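Local atomic coordinates of aminotransferase class-III (Ochrobactrum anthropi, PDB entry 5GHG), a protein that probably transfers amino groups between amines and carbonyl compounds as a pyridoxal-phosphate-dependent omega-transaminase, bound here with the cofactor in its pyridoxamine phosphate form. Residues B[10-15]-B[24-29]; B[425-430]-B[437-442]; B[363-368]-B[445-450]. The protein carries 1 engineered substitution. One frame throughout, in Å; residues are numbered along the deposited sequence.

Contact 1 (B[10-15]-B[24-29]); sequences ARDIRY and VRLEAE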
ATOM      1  N   ALA B  10       7.967 -12.939 -22.405  1.00  4.74           N
ATOM      2  CA  ALA B  10       6.674 -13.135 -23.035  1.00  6.71           C
ATOM      3  C   ALA B  10       5.562 -13.300 -21.999  1.00  4.44           C
ATOM      4  O   ALA B  10       4.458 -12.785 -22.179  1.00  3.73           O
ATOM      5  CB  ALA B  10       6.716 -14.349 -23.963  1.00 10.16           C
ATOM      6  N   ARG B  11       5.830 -14.027 -20.918  1.00  4.19           N
ATOM      7  CA  ARG B  11       4.815 -14.220 -19.900  1.00  4.20           C
ATOM      8  C   ARG B  11       4.534 -12.922 -19.140  1.00  4.06           C
ATOM      9  O   ARG B  11       3.386 -12.646 -18.788  1.00  3.56           O
ATOM     10  CB  ARG B  11       5.214 -15.344 -18.947  1.00  5.80           C
ATOM     11  CG  ARG B  11       5.151 -16.712 -19.633  1.00  9.25           C
ATOM     12  CD  ARG B  11       5.264 -17.848 -18.632  1.00 13.96           C
ATOM     13  NE  ARG B  11       6.608 -17.948 -18.118  1.00 13.29           N
ATOM     14  CZ  ARG B  11       6.939 -17.930 -16.829  1.00 12.96           C
ATOM     15  NH1 ARG B  11       6.021 -17.831 -15.905  1.00 10.62           N
ATOM     16  NH2 ARG B  11       8.206 -18.030 -16.489  1.00 13.48           N
ATOM     17  N   ASP B  12       5.566 -12.116 -18.895  1.00  3.90           N
ATOM     18  CA  ASP B  12       5.350 -10.799 -18.306  1.00  4.21           C
ATOM     19  C   ASP B  12       4.427  -9.956 -19.190  1.00  4.06           C
ATOM     20  O   ASP B  12       3.479  -9.326 -18.707  1.00  3.23           O
ATOM     21  CB  ASP B  12       6.692 -10.092 -18.097  1.00  4.72           C
ATOM     22  CG  ASP B  12       6.550  -8.784 -17.321  1.00  6.71           C
ATOM     23  OD1 ASP B  12       6.354  -7.737 -17.970  1.00  7.34           O
ATOM     24  OD2 ASP B  12       6.602  -8.799 -16.058  1.00  5.90           O
ATOM     25  N   ILE B  13       4.688  -9.943 -20.509  1.00  2.82           N
ATOM     26  CA  ILE B  13       3.844  -9.199 -21.424  1.00  3.92           C
ATOM     27  C   ILE B  13       2.397  -9.670 -21.336  1.00  3.34           C
ATOM     28  O   ILE B  13       1.456  -8.867 -21.351  1.00  2.74           O
ATOM     29  CB  ILE B  13       4.370  -9.323 -22.868  1.00  5.24           C
ATOM     30  CG1 ILE B  13       5.661  -8.513 -23.048  1.00  4.61           C
ATOM     31  CG2 ILE B  13       3.269  -8.957 -23.880  1.00  3.39           C
ATOM     32  CD1 ILE B  13       6.475  -8.970 -24.255  1.00  7.36           C
ATOM     33  N   ARG B  14       2.197 -10.982 -21.256  1.00  3.61           N
ATOM     34  CA  ARG B  14       0.857 -11.537 -21.317  1.00  4.45           C
ATOM     35  C   ARG B  14       0.046 -11.233 -20.058  1.00  3.53           C
ATOM     36  O   ARG B  14      -1.168 -10.988 -20.141  1.00  2.51           O
ATOM     37  CB  ARG B  14       0.936 -13.045 -21.557  1.00  6.24           C
ATOM     38  CG  ARG B  14      -0.314 -13.698 -22.120  1.00 16.04           C
ATOM     39  CD  ARG B  14       0.019 -15.143 -22.537  1.00 20.31           C
ATOM     40  NE  ARG B  14       1.245 -15.171 -23.295  1.00 22.36           N
ATOM     41  CZ  ARG B  14       2.231 -16.067 -23.164  1.00 20.26           C
ATOM     42  NH1 ARG B  14       2.145 -17.066 -22.301  1.00 23.97           N
ATOM     43  NH2 ARG B  14       3.308 -15.961 -23.939  1.00 20.11           N
ATOM     44  N   TYR B  15       0.680 -11.263 -18.883  1.00  2.60           N
ATOM     45  CA  TYR B  15      -0.085 -11.355 -17.638  1.00  2.84           C
ATOM     46  C   TYR B  15       0.095 -10.216 -16.652  1.00  2.52           C
ATOM     47  O   TYR B  15      -0.694 -10.120 -15.716  1.00  2.00           O
ATOM     48  CB  TYR B  15       0.256 -12.665 -16.904  1.00  3.36           C
ATOM     49  CG  TYR B  15      -0.015 -13.883 -17.745  1.00  5.49           C
ATOM     50  CD1 TYR B  15      -1.304 -14.155 -18.187  1.00  7.46           C
ATOM     51  CD2 TYR B  15       1.011 -14.758 -18.109  1.00  6.69           C
ATOM     52  CE1 TYR B  15      -1.576 -15.279 -18.963  1.00 11.86           C
ATOM     53  CE2 TYR B  15       0.765 -15.873 -18.868  1.00 10.29           C
ATOM     54  CZ  TYR B  15      -0.541 -16.130 -19.301  1.00 15.72           C
ATOM     55  OH  TYR B  15      -0.807 -17.229 -20.073  1.00 18.65           O
ATOM     56  N   VAL B  24       1.373  -0.134 -23.891  1.00  4.63           N
ATOM     57  CA  VAL B  24       1.498  -0.489 -25.309  1.00  4.13           C
ATOM     58  C   VAL B  24       2.953  -0.759 -25.649  1.00  5.24           C
ATOM     59  O   VAL B  24       3.282  -1.728 -26.354  1.00  5.03           O
ATOM     60  CB  VAL B  24       0.898   0.633 -26.182  1.00  6.10           C
ATOM     61  CG1 VAL B  24       1.354   0.505 -27.621  1.00  8.14           C
ATOM     62  CG2 VAL B  24      -0.634   0.608 -26.102  1.00  6.86           C
ATOM     63  N   ARG B  25       3.861   0.073 -25.141  1.00  4.71           N
ATOM     64  CA  ARG B  25       5.276  -0.134 -25.394  1.00  6.12           C
ATOM     65  C   ARG B  25       5.782  -1.416 -24.724  1.00  6.71           C
ATOM     66  O   ARG B  25       6.618  -2.128 -25.292  1.00  5.53           O
ATOM     67  CB  ARG B  25       6.068   1.075 -24.929  1.00  8.68           C
ATOM     68  CG  ARG B  25       7.486   1.084 -25.423  1.00 18.41           C
ATOM     69  CD  ARG B  25       8.050   2.508 -25.510  1.00 27.44           C
ATOM     70  NE  ARG B  25       9.482   2.465 -25.270  1.00 34.58           N
ATOM     71  CZ  ARG B  25      10.078   2.969 -24.196  1.00 42.22           C
ATOM     72  NH1 ARG B  25       9.362   3.604 -23.272  1.00 41.04           N
ATOM     73  NH2 ARG B  25      11.393   2.860 -24.052  1.00 42.19           N
ATOM     74  N   LEU B  26       5.303  -1.716 -23.514  1.00  4.67           N
ATOM     75  CA  LEU B  26       5.685  -2.962 -22.871  1.00  4.89           C
ATOM     76  C   LEU B  26       5.302  -4.167 -23.719  1.00  5.41           C
ATOM     77  O   LEU B  26       6.103  -5.095 -23.891  1.00  5.06           O
ATOM     78  CB  LEU B  26       5.055  -3.080 -21.476  1.00  4.47           C
ATOM     79  CG  LEU B  26       5.572  -4.410 -20.893  1.00  8.10           C
ATOM     80  CD1 LEU B  26       6.856  -4.216 -20.064  1.00  5.00           C
ATOM     81  CD2 LEU B  26       4.520  -5.134 -20.165  1.00  5.91           C
ATOM     82  N   GLU B  27       4.093  -4.162 -24.285  1.00  6.50           N
ATOM     83  CA  GLU B  27       3.698  -5.276 -25.161  1.00  8.31           C
ATOM     84  C   GLU B  27       4.610  -5.420 -26.364  1.00  8.48           C
ATOM     85  O   GLU B  27       4.832  -6.536 -26.831  1.00  9.44           O
ATOM     86  CB  GLU B  27       2.243  -5.134 -25.616  1.00  8.09           C
ATOM     87  CG  GLU B  27       1.269  -5.241 -24.473  1.00 10.07           C
ATOM     88  CD  GLU B  27      -0.180  -5.260 -24.958  1.00 21.12           C
ATOM     89  OE1 GLU B  27      -0.431  -4.870 -26.122  1.00 21.63           O
ATOM     90  OE2 GLU B  27      -1.061  -5.680 -24.183  1.00 20.68           O
ATOM     91  N   ALA B  28       5.157  -4.323 -26.876  1.00  9.99           N
ATOM     92  CA  ALA B  28       6.033  -4.438 -28.048  1.00  9.98           C
ATOM     93  C   ALA B  28       7.461  -4.813 -27.660  1.00 12.81           C
ATOM     94  O   ALA B  28       8.131  -5.536 -28.400  1.00 10.58           O
ATOM     95  CB  ALA B  28       6.034  -3.131 -28.848  1.00 10.87           C
ATOM     96  N   GLU B  29       7.952  -4.307 -26.531  1.00  6.94           N
ATOM     97  CA  GLU B  29       9.364  -4.471 -26.166  1.00 10.18           C
ATOM     98  C   GLU B  29       9.608  -5.500 -25.067  1.00  8.19           C
ATOM     99  O   GLU B  29      10.683  -6.069 -25.017  1.00  8.58           O
ATOM    100  CB  GLU B  29       9.963  -3.135 -25.736  1.00 12.99           C
ATOM    101  CG  GLU B  29       9.914  -2.088 -26.847  1.00 20.17           C
ATOM    102  CD  GLU B  29      10.233  -0.686 -26.349  1.00 32.78           C
ATOM    103  OE1 GLU B  29       9.997   0.282 -27.110  1.00 38.70           O
ATOM    104  OE2 GLU B  29      10.699  -0.558 -25.188  1.00 33.08           O
TER
HETATM  105  O   HOH W   1      -0.810  -8.365 -23.268  1.00 14.16           O

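Contact 2 (B[425-430]-B[437-442]); sequences FCPPLI and DTMVSA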
ATOM      1  N   PHE B 425      21.574   9.928  -9.501  1.00  5.22           N
ATOM      2  CA  PHE B 425      22.511   8.996  -8.902  1.00  3.69           C
ATOM      3  C   PHE B 425      22.201   8.931  -7.408  1.00  6.60           C
ATOM      4  O   PHE B 425      22.132   9.963  -6.738  1.00  6.05           O
ATOM      5  CB  PHE B 425      23.941   9.417  -9.186  1.00  6.88           C
ATOM      6  CG  PHE B 425      24.245   9.427 -10.646  1.00  9.42           C
ATOM      7  CD1 PHE B 425      24.757   8.305 -11.266  1.00  8.80           C
ATOM      8  CD2 PHE B 425      23.914  10.533 -11.422  1.00  6.80           C
ATOM      9  CE1 PHE B 425      24.992   8.292 -12.623  1.00 10.75           C
ATOM     10  CE2 PHE B 425      24.136  10.524 -12.778  1.00  7.82           C
ATOM     11  CZ  PHE B 425      24.676   9.405 -13.389  1.00 11.40           C
ATOM     12  N   CYS B 426      21.969   7.723  -6.912  1.00  3.88           N
ATOM     13  CA  CYS B 426      21.580   7.505  -5.528  1.00  3.56           C
ATOM     14  C   CYS B 426      22.022   6.097  -5.141  1.00  3.49           C
ATOM     15  O   CYS B 426      21.197   5.207  -4.901  1.00  2.92           O
ATOM     16  CB  CYS B 426      20.063   7.680  -5.378  1.00  6.88           C
ATOM     17  SG  CYS B 426      19.392   7.519  -3.724  1.00  8.89           S
ATOM     18  N   PRO B 427      23.332   5.856  -5.113  1.00  2.88           N
ATOM     19  CA  PRO B 427      23.836   4.479  -4.987  1.00  2.91           C
ATOM     20  C   PRO B 427      23.749   3.971  -3.558  1.00  3.29           C
ATOM     21  O   PRO B 427      23.517   4.751  -2.621  1.00  2.42           O
ATOM     22  CB  PRO B 427      25.288   4.596  -5.465  1.00  3.40           C
ATOM     23  CG  PRO B 427      25.673   6.029  -5.095  1.00  2.94           C
ATOM     24  CD  PRO B 427      24.408   6.825  -5.379  1.00  2.92           C
ATOM     25  N   PRO B 428      23.920   2.664  -3.352  1.00  3.02           N
ATOM     26  CA  PRO B 428      23.781   2.106  -2.009  1.00  3.60           C
ATOM     27  C   PRO B 428      24.799   2.703  -1.037  1.00  3.45           C
ATOM     28  O   PRO B 428      25.898   3.101  -1.422  1.00  3.65           O
ATOM     29  CB  PRO B 428      23.992   0.610  -2.214  1.00  3.07           C
ATOM     30  CG  PRO B 428      23.644   0.372  -3.659  1.00  4.98           C
ATOM     31  CD  PRO B 428      24.114   1.614  -4.373  1.00  3.41           C
ATOM     32  N   LEU B 429      24.395   2.768   0.233  1.00  3.89           N
ATOM     33  CA  LEU B 429      25.220   3.321   1.303  1.00  3.07           C
ATOM     34  C   LEU B 429      26.540   2.579   1.458  1.00  5.59           C
ATOM     35  O   LEU B 429      27.486   3.134   2.027  1.00  4.85           O
ATOM     36  CB  LEU B 429      24.459   3.269   2.630  1.00  4.70           C
ATOM     37  CG  LEU B 429      23.036   3.838   2.668  1.00  6.48           C
ATOM     38  CD1 LEU B 429      22.406   3.603   4.056  1.00  5.95           C
ATOM     39  CD2 LEU B 429      23.084   5.317   2.357  1.00  5.66           C
ATOM     40  N   ILE B 430      26.618   1.336   0.958  1.00  3.81           N
ATOM     41  CA  ILE B 430      27.813   0.515   1.060  1.00  5.48           C
ATOM     42  C   ILE B 430      28.827   0.761  -0.055  1.00  6.96           C
ATOM     43  O   ILE B 430      29.886   0.110  -0.073  1.00  6.71           O
ATOM     44  CB  ILE B 430      27.463  -0.990   1.049  1.00  4.77           C
ATOM     45  CG1 ILE B 430      26.716  -1.364  -0.237  1.00  4.55           C
ATOM     46  CG2 ILE B 430      26.686  -1.414   2.328  1.00  3.78           C
ATOM     47  CD1 ILE B 430      26.754  -2.867  -0.538  1.00  4.89           C
ATOM     48  N   ASP B 437      34.036   6.118  -8.492  1.00  5.13           N
ATOM     49  CA  ASP B 437      34.866   6.529  -9.612  1.00  7.66           C
ATOM     50  C   ASP B 437      34.439   5.836 -10.903  1.00  6.71           C
ATOM     51  O   ASP B 437      34.328   6.474 -11.955  1.00  6.84           O
ATOM     52  CB  ASP B 437      36.335   6.223  -9.297  1.00  8.22           C
ATOM     53  CG  ASP B 437      37.255   6.572 -10.444  1.00 20.18           C
ATOM     54  OD1 ASP B 437      37.155   7.705 -10.950  1.00 18.07           O
ATOM     55  OD2 ASP B 437      38.056   5.710 -10.841  1.00 30.47           O
ATOM     56  N   THR B 438      34.209   4.527 -10.840  1.00  5.05           N
ATOM     57  CA  THR B 438      33.739   3.792 -12.006  1.00  7.33           C
ATOM     58  C   THR B 438      32.405   4.339 -12.520  1.00  6.66           C
ATOM     59  O   THR B 438      32.221   4.515 -13.723  1.00  5.43           O
ATOM     60  CB  THR B 438      33.597   2.303 -11.646  1.00  8.41           C
ATOM     61  OG1 THR B 438      34.879   1.816 -11.264  1.00 10.93           O
ATOM     62  CG2 THR B 438      33.090   1.492 -12.817  1.00  8.59           C
ATOM     63  N   MET B 439      31.474   4.630 -11.613  1.00  3.98           N
ATOM     64  CA  MET B 439      30.153   5.123 -12.003  1.00  4.88           C
ATOM     65  C   MET B 439      30.247   6.476 -12.718  1.00  5.12           C
ATOM     66  O   MET B 439      29.633   6.683 -13.770  1.00  4.87           O
ATOM     67  CB  MET B 439      29.265   5.209 -10.752  1.00  6.24           C
ATOM     68  CG  MET B 439      27.847   5.709 -10.945  1.00  8.30           C
ATOM     69  SD  MET B 439      27.092   5.887  -9.286  1.00 13.90           S
ATOM     70  CE  MET B 439      27.812   4.483  -8.506  1.00 14.41           C
ATOM     71  N   VAL B 440      31.022   7.404 -12.161  1.00  5.67           N
ATOM     72  CA  VAL B 440      31.103   8.736 -12.749  1.00  4.52           C
ATOM     73  C   VAL B 440      31.885   8.705 -14.063  1.00  5.17           C
ATOM     74  O   VAL B 440      31.560   9.433 -15.002  1.00  5.10           O
ATOM     75  CB  VAL B 440      31.693   9.743 -11.760  1.00  6.94           C
ATOM     76  CG1 VAL B 440      31.916  11.081 -12.447  1.00  9.00           C
ATOM     77  CG2 VAL B 440      30.754   9.914 -10.550  1.00  6.03           C
ATOM     78  N   SER B 441      32.920   7.867 -14.152  1.00  4.24           N
ATOM     79  CA  SER B 441      33.610   7.721 -15.427  1.00  6.96           C
ATOM     80  C   SER B 441      32.678   7.170 -16.508  1.00  5.87           C
ATOM     81  O   SER B 441      32.811   7.535 -17.683  1.00  6.43           O
ATOM     82  CB  SER B 441      34.843   6.830 -15.283  1.00  8.29           C
ATOM     83  OG  SER B 441      35.776   7.419 -14.405  1.00 11.91           O
ATOM     84  N   ALA B 442      31.739   6.306 -16.145  1.00  3.18           N
ATOM     85  CA  ALA B 442      30.776   5.824 -17.134  1.00  4.31           C
ATOM     86  C   ALA B 442      29.848   6.951 -17.596  1.00  4.83           C
ATOM     87  O   ALA B 442      29.462   7.013 -18.772  1.00  4.24           O
ATOM     88  CB  ALA B 442      29.957   4.666 -16.579  1.00  3.57           C
TER

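Contact 3 (B[363-368]-B[445-450]); sequences RELQDH and ATLNDV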
ATOM      1  N   ARG B 363      30.674  17.182 -10.206  1.00  6.03           N
ATOM      2  CA  ARG B 363      30.783  18.590 -10.559  1.00  7.63           C
ATOM      3  C   ARG B 363      31.953  18.873 -11.503  1.00  8.86           C
ATOM      4  O   ARG B 363      31.966  19.915 -12.158  1.00  8.40           O
ATOM      5  CB  ARG B 363      30.862  19.434  -9.286  1.00  7.57           C
ATOM      6  CG  ARG B 363      29.449  19.647  -8.703  1.00  7.54           C
ATOM      7  CD  ARG B 363      29.467  20.240  -7.323  1.00 10.39           C
ATOM      8  NE  ARG B 363      28.113  20.443  -6.811  1.00  9.76           N
ATOM      9  CZ  ARG B 363      27.336  19.468  -6.363  1.00 10.44           C
ATOM     10  NH1 ARG B 363      27.791  18.220  -6.389  1.00  7.16           N
ATOM     11  NH2 ARG B 363      26.124  19.733  -5.873  1.00  8.98           N
ATOM     12  N   GLU B 364      32.908  17.957 -11.612  1.00  9.95           N
ATOM     13  CA  GLU B 364      33.952  18.103 -12.617  1.00 11.14           C
ATOM     14  C   GLU B 364      33.400  18.035 -14.036  1.00 13.72           C
ATOM     15  O   GLU B 364      34.110  18.408 -14.972  1.00 12.38           O
ATOM     16  CB  GLU B 364      35.036  17.028 -12.422  1.00 12.76           C
ATOM     17  CG  GLU B 364      35.773  17.157 -11.101  1.00 18.47           C
ATOM     18  CD  GLU B 364      36.666  15.960 -10.780  1.00 26.70           C
ATOM     19  OE1 GLU B 364      36.722  15.009 -11.580  1.00 25.33           O
ATOM     20  OE2 GLU B 364      37.314  15.968  -9.708  1.00 30.71           O
ATOM     21  N   LEU B 365      32.157  17.584 -14.215  1.00 10.09           N
ATOM     22  CA  LEU B 365      31.530  17.532 -15.520  1.00  8.50           C
ATOM     23  C   LEU B 365      30.666  18.753 -15.823  1.00  8.98           C
ATOM     24  O   LEU B 365      30.030  18.785 -16.867  1.00  7.43           O
ATOM     25  CB  LEU B 365      30.657  16.269 -15.644  1.00  9.20           C
ATOM     26  CG  LEU B 365      31.291  14.962 -15.205  1.00 12.44           C
ATOM     27  CD1 LEU B 365      30.301  13.839 -15.450  1.00  9.38           C
ATOM     28  CD2 LEU B 365      32.618  14.712 -15.908  1.00 14.34           C
ATOM     29  N   GLN B 366      30.629  19.737 -14.920  1.00 10.42           N
ATOM     30  CA  GLN B 366      29.762  20.895 -15.097  1.00 12.69           C
ATOM     31  C   GLN B 366      30.027  21.619 -16.412  1.00 13.66           C
ATOM     32  O   GLN B 366      29.115  22.220 -16.978  1.00 12.32           O
ATOM     33  CB  GLN B 366      29.963  21.887 -13.941  1.00 13.73           C
ATOM     34  CG  GLN B 366      29.212  21.484 -12.704  1.00 19.10           C
ATOM     35  CD  GLN B 366      29.523  22.387 -11.535  1.00 23.34           C
ATOM     36  OE1 GLN B 366      30.677  22.796 -11.331  1.00 24.04           O
ATOM     37  NE2 GLN B 366      28.494  22.702 -10.759  1.00 18.16           N
ATOM     38  N   ASP B 367      31.274  21.612 -16.877  1.00 14.04           N
ATOM     39  CA  ASP B 367      31.632  22.287 -18.110  1.00 15.44           C
ATOM     40  C   ASP B 367      31.392  21.434 -19.353  1.00 15.70           C
ATOM     41  O   ASP B 367      31.648  21.906 -20.462  1.00 14.95           O
ATOM     42  CB  ASP B 367      33.095  22.733 -18.053  1.00 21.74           C
ATOM     43  CG  ASP B 367      34.053  21.568 -17.789  1.00 33.85           C
ATOM     44  OD1 ASP B 367      33.580  20.457 -17.401  1.00 31.20           O
ATOM     45  OD2 ASP B 367      35.280  21.769 -17.954  1.00 39.96           O
ATOM     46  N   HIS B 368      30.919  20.199 -19.205  1.00 10.51           N
ATOM     47  CA  HIS B 368      30.607  19.404 -20.384  1.00  8.19           C
ATOM     48  C   HIS B 368      29.536  20.105 -21.217  1.00  9.50           C
ATOM     49  O   HIS B 368      28.585  20.670 -20.665  1.00  8.99           O
ATOM     50  CB  HIS B 368      30.126  17.998 -19.990  1.00  9.42           C
ATOM     51  CG  HIS B 368      30.119  17.028 -21.129  1.00  9.16           C
ATOM     52  ND1 HIS B 368      29.110  16.988 -22.063  1.00  7.39           N
ATOM     53  CD2 HIS B 368      31.025  16.089 -21.511  1.00  9.09           C
ATOM     54  CE1 HIS B 368      29.372  16.053 -22.960  1.00  9.77           C
ATOM     55  NE2 HIS B 368      30.532  15.493 -22.647  1.00 11.32           N
ATOM     56  N   ALA B 445      31.943   9.223 -20.060  1.00  6.67           N
ATOM     57  CA  ALA B 445      32.048   8.605 -21.380  1.00  8.42           C
ATOM     58  C   ALA B 445      30.694   8.591 -22.090  1.00  6.06           C
ATOM     59  O   ALA B 445      30.620   8.762 -23.309  1.00  7.37           O
ATOM     60  CB  ALA B 445      32.607   7.188 -21.249  1.00  7.21           C
ATOM     61  N   THR B 446      29.620   8.370 -21.335  1.00  5.51           N
ATOM     62  CA  THR B 446      28.270   8.431 -21.890  1.00  4.67           C
ATOM     63  C   THR B 446      27.986   9.798 -22.506  1.00  5.80           C
ATOM     64  O   THR B 446      27.458   9.896 -23.617  1.00  6.08           O
ATOM     65  CB  THR B 446      27.231   8.145 -20.801  1.00  4.61           C
ATOM     66  OG1 THR B 446      27.305   6.770 -20.419  1.00  4.47           O
ATOM     67  CG2 THR B 446      25.850   8.439 -21.316  1.00  5.58           C
ATOM     68  N   LEU B 447      28.301  10.865 -21.773  1.00  5.41           N
ATOM     69  CA  LEU B 447      28.016  12.200 -22.288  1.00  7.66           C
ATOM     70  C   LEU B 447      28.847  12.489 -23.542  1.00  7.28           C
ATOM     71  O   LEU B 447      28.358  13.124 -24.473  1.00  7.80           O
ATOM     72  CB  LEU B 447      28.271  13.245 -21.214  1.00  8.19           C
ATOM     73  CG  LEU B 447      27.328  13.087 -20.017  1.00  8.47           C
ATOM     74  CD1 LEU B 447      27.571  14.172 -18.986  1.00  9.01           C
ATOM     75  CD2 LEU B 447      25.883  13.091 -20.464  1.00  9.96           C
ATOM     76  N   ASN B 448      30.095  12.017 -23.579  1.00  6.93           N
ATOM     77  CA  ASN B 448      30.902  12.172 -24.795  1.00  7.96           C
ATOM     78  C   ASN B 448      30.298  11.404 -25.971  1.00  9.37           C
ATOM     79  O   ASN B 448      30.226  11.922 -27.088  1.00  8.99           O
ATOM     80  CB  ASN B 448      32.335  11.738 -24.528  1.00  7.42           C
ATOM     81  CG  ASN B 448      33.060  12.708 -23.627  1.00 13.47           C
ATOM     82  OD1 ASN B 448      32.650  13.866 -23.503  1.00 12.45           O
ATOM     83  ND2 ASN B 448      34.106  12.259 -22.975  1.00 11.36           N
ATOM     84  N   ASP B 449      29.858  10.161 -25.735  1.00  8.31           N
ATOM     85  CA  ASP B 449      29.210   9.380 -26.788  1.00  9.31           C
ATOM     86  C   ASP B 449      27.965  10.090 -27.315  1.00  9.91           C
ATOM     87  O   ASP B 449      27.752  10.169 -28.531  1.00 10.05           O
ATOM     88  CB  ASP B 449      28.817   7.999 -26.279  1.00 10.66           C
ATOM     89  CG  ASP B 449      29.995   7.040 -26.208  1.00 19.74           C
ATOM     90  OD1 ASP B 449      31.087   7.409 -26.693  1.00 23.42           O
ATOM     91  OD2 ASP B 449      29.805   5.906 -25.662  1.00 24.10           O
ATOM     92  N   VAL B 450      27.109  10.567 -26.414  1.00  6.02           N
ATOM     93  CA  VAL B 450      25.877  11.208 -26.828  1.00  6.42           C
ATOM     94  C   VAL B 450      26.189  12.490 -27.609  1.00  8.89           C
ATOM     95  O   VAL B 450      25.568  12.777 -28.637  1.00 10.01           O
ATOM     96  CB  VAL B 450      24.977  11.500 -25.610  1.00  7.75           C
ATOM     97  CG1 VAL B 450      23.782  12.314 -26.040  1.00  6.20           C
ATOM     98  CG2 VAL B 450      24.514  10.182 -24.964  1.00  6.97           C
TER

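Contact 1 (B[10-15]-B[24-29])
Ile13 meets the backbone of Leu26 and Glu27. Its CB stays back from 24-29 and branches into the two arms that make the contact. The CG2 arm stands 3.9 Å from Glu27 CA. CG1, put anti to the carbonyl carbon by a chi1 of -72°, packs against Leu26 O at 3.5 Å. The terminal CD1 then reaches Glu27 O at 3.9 Å. The isoleucine thus meets mainly main-chain atoms; its nearest side-chain approach is CG2 to Glu27 CG, 4.3 Å. A second, smaller contact is made by Asp12 and Leu26, whose side chains cross at about a right angle: Leu26 CD2 is 3.9 Å from Asp12 OD1, an oxygen that is hydrogen-bonded to His18. One water spans the edge, donating to Ile13 O at 3.0 Å and to Glu27 OE2 at 2.8 Å; the same carboxylate oxygen is hydrogen-bonded to Tyr306 of the second subunit. The two short axes approach to 9.1 Å at 151°, a near-antiparallel helical hairpin. It precedes strand 32-38, an outermost strand of a mixed sheet, and helix 8-15 lies against the second subunit, where Arg11 forms salt bridges with Glu99 and Asp96 of that chain.

Contact 2 (B[425-430]-B[437-442])
Met439 supplies the helix side of this contact, meeting Phe425 with its sulfur and Pro427 with its methyl. The sulfur-aromatic interaction comes first. Met439 SD is 3.9 Å from Phe425 CD1 and 5.2 Å from the ring centroid, on a line 73° off the ring normal. This is a Met-aromatic contact of oblique approach, in which the sulfur lies well to one side of the ring centre. The two side chains run past each other in opposite directions, which also brings Met439 CG to 4.0 Å from Phe425 CD1.

Purely apolar packing follows. Met439 is extended through its first two torsions and bends at the third (chi3 -37°), and this last turn carries CE to Pro427 CB at 4.0 Å. Ile51 and Ala53 also touch the methionine, while Met358 of helix 347-363 packs on Pro427.

Between the two segments there is no hydrogen bond; within the helix, Asp437 O accepts from Ser441 N and, at 3.0 Å, from Ser441 OG, the two donors reaching it from opposite faces of the carbonyl plane. Ser441 OG is also hydrogen-bonded to Arg361, whose guanidinium forms a salt bridge with Asp437.

Phe425 ends strand 422-425, and the loop beyond it leads into helix 433-455, so the contact packs the helix against the strand end and loop that precede it. All three touching residues are buried, and the evidence is van der Waals and sulfur-aromatic distances alone: the chemistry implies a joint held by apolar shape and dispersion, with the polar bonds kept to other faces of the helix.

Contact 3 (B[363-368]-B[445-450])
Two type I turns, Arg363 to Gln366 and Leu365 to His368, bend the chain back after helix 347-363 and bring His368 CA to 7.9 Å from Leu447 CA on helix 433-455. His368 CG is anti to the backbone N (chi1 -165°), which lays the imidazole against the helix. One face of the ring rests on Leu447 CB, 3.6 Å from the centroid and 21° off the ring normal, a CH-pi contact; the CB is displaced toward the rim, lying 3.5 Å from both CE1 and NE2 of His368. At the ring edge His368 NE2 donates to Asn448 OD1 at 2.8 Å. That oxygen is close to the imidazole plane, though the N-H...O angle of 145° shows a bent bond, and the donor is tilted from the amide's carbonyl plane.

These residues join the turn before strand 371-377, an outer strand of the mixed sheet that also holds strand 422-425, to the long C-terminal helix of this class-III aminotransferase. The other imidazole nitrogen, ND1, is hydrogen-bonded to Leu370 N, so bonds at both nitrogens restrict the ring's rotation. Nearer the start of the turn, Leu365 CD1 makes a loose apolar contact with Leu447 CD1 at 4.5 Å. Leu447 also packs on Val371 of the strand, and Leu365 touches Leu443 and Glu444 one turn earlier on the helix.

Contacts 2 and 3 share helix 433-455: contact 2 uses its earlier turns and contact 3 its later ones, with centres about 15 Å apart and contact 2 nested within the chain loop closed by contact 3. Contact 2 is fully buried and apolar, whereas contact 3, farther from the chain centre, is partly buried and adds a side-chain hydrogen bond to its imidazole and leucine packing. Contact 1 stands apart, its centre 31 and 34 Å from those of contacts 2 and 3. Partly buried and farthest from the chain centre (about 28 Å, centre to centre), it pairs two N-terminal helices through side-chain-to-backbone packing and a bridging water, and it alone of the three is touched by the second subunit.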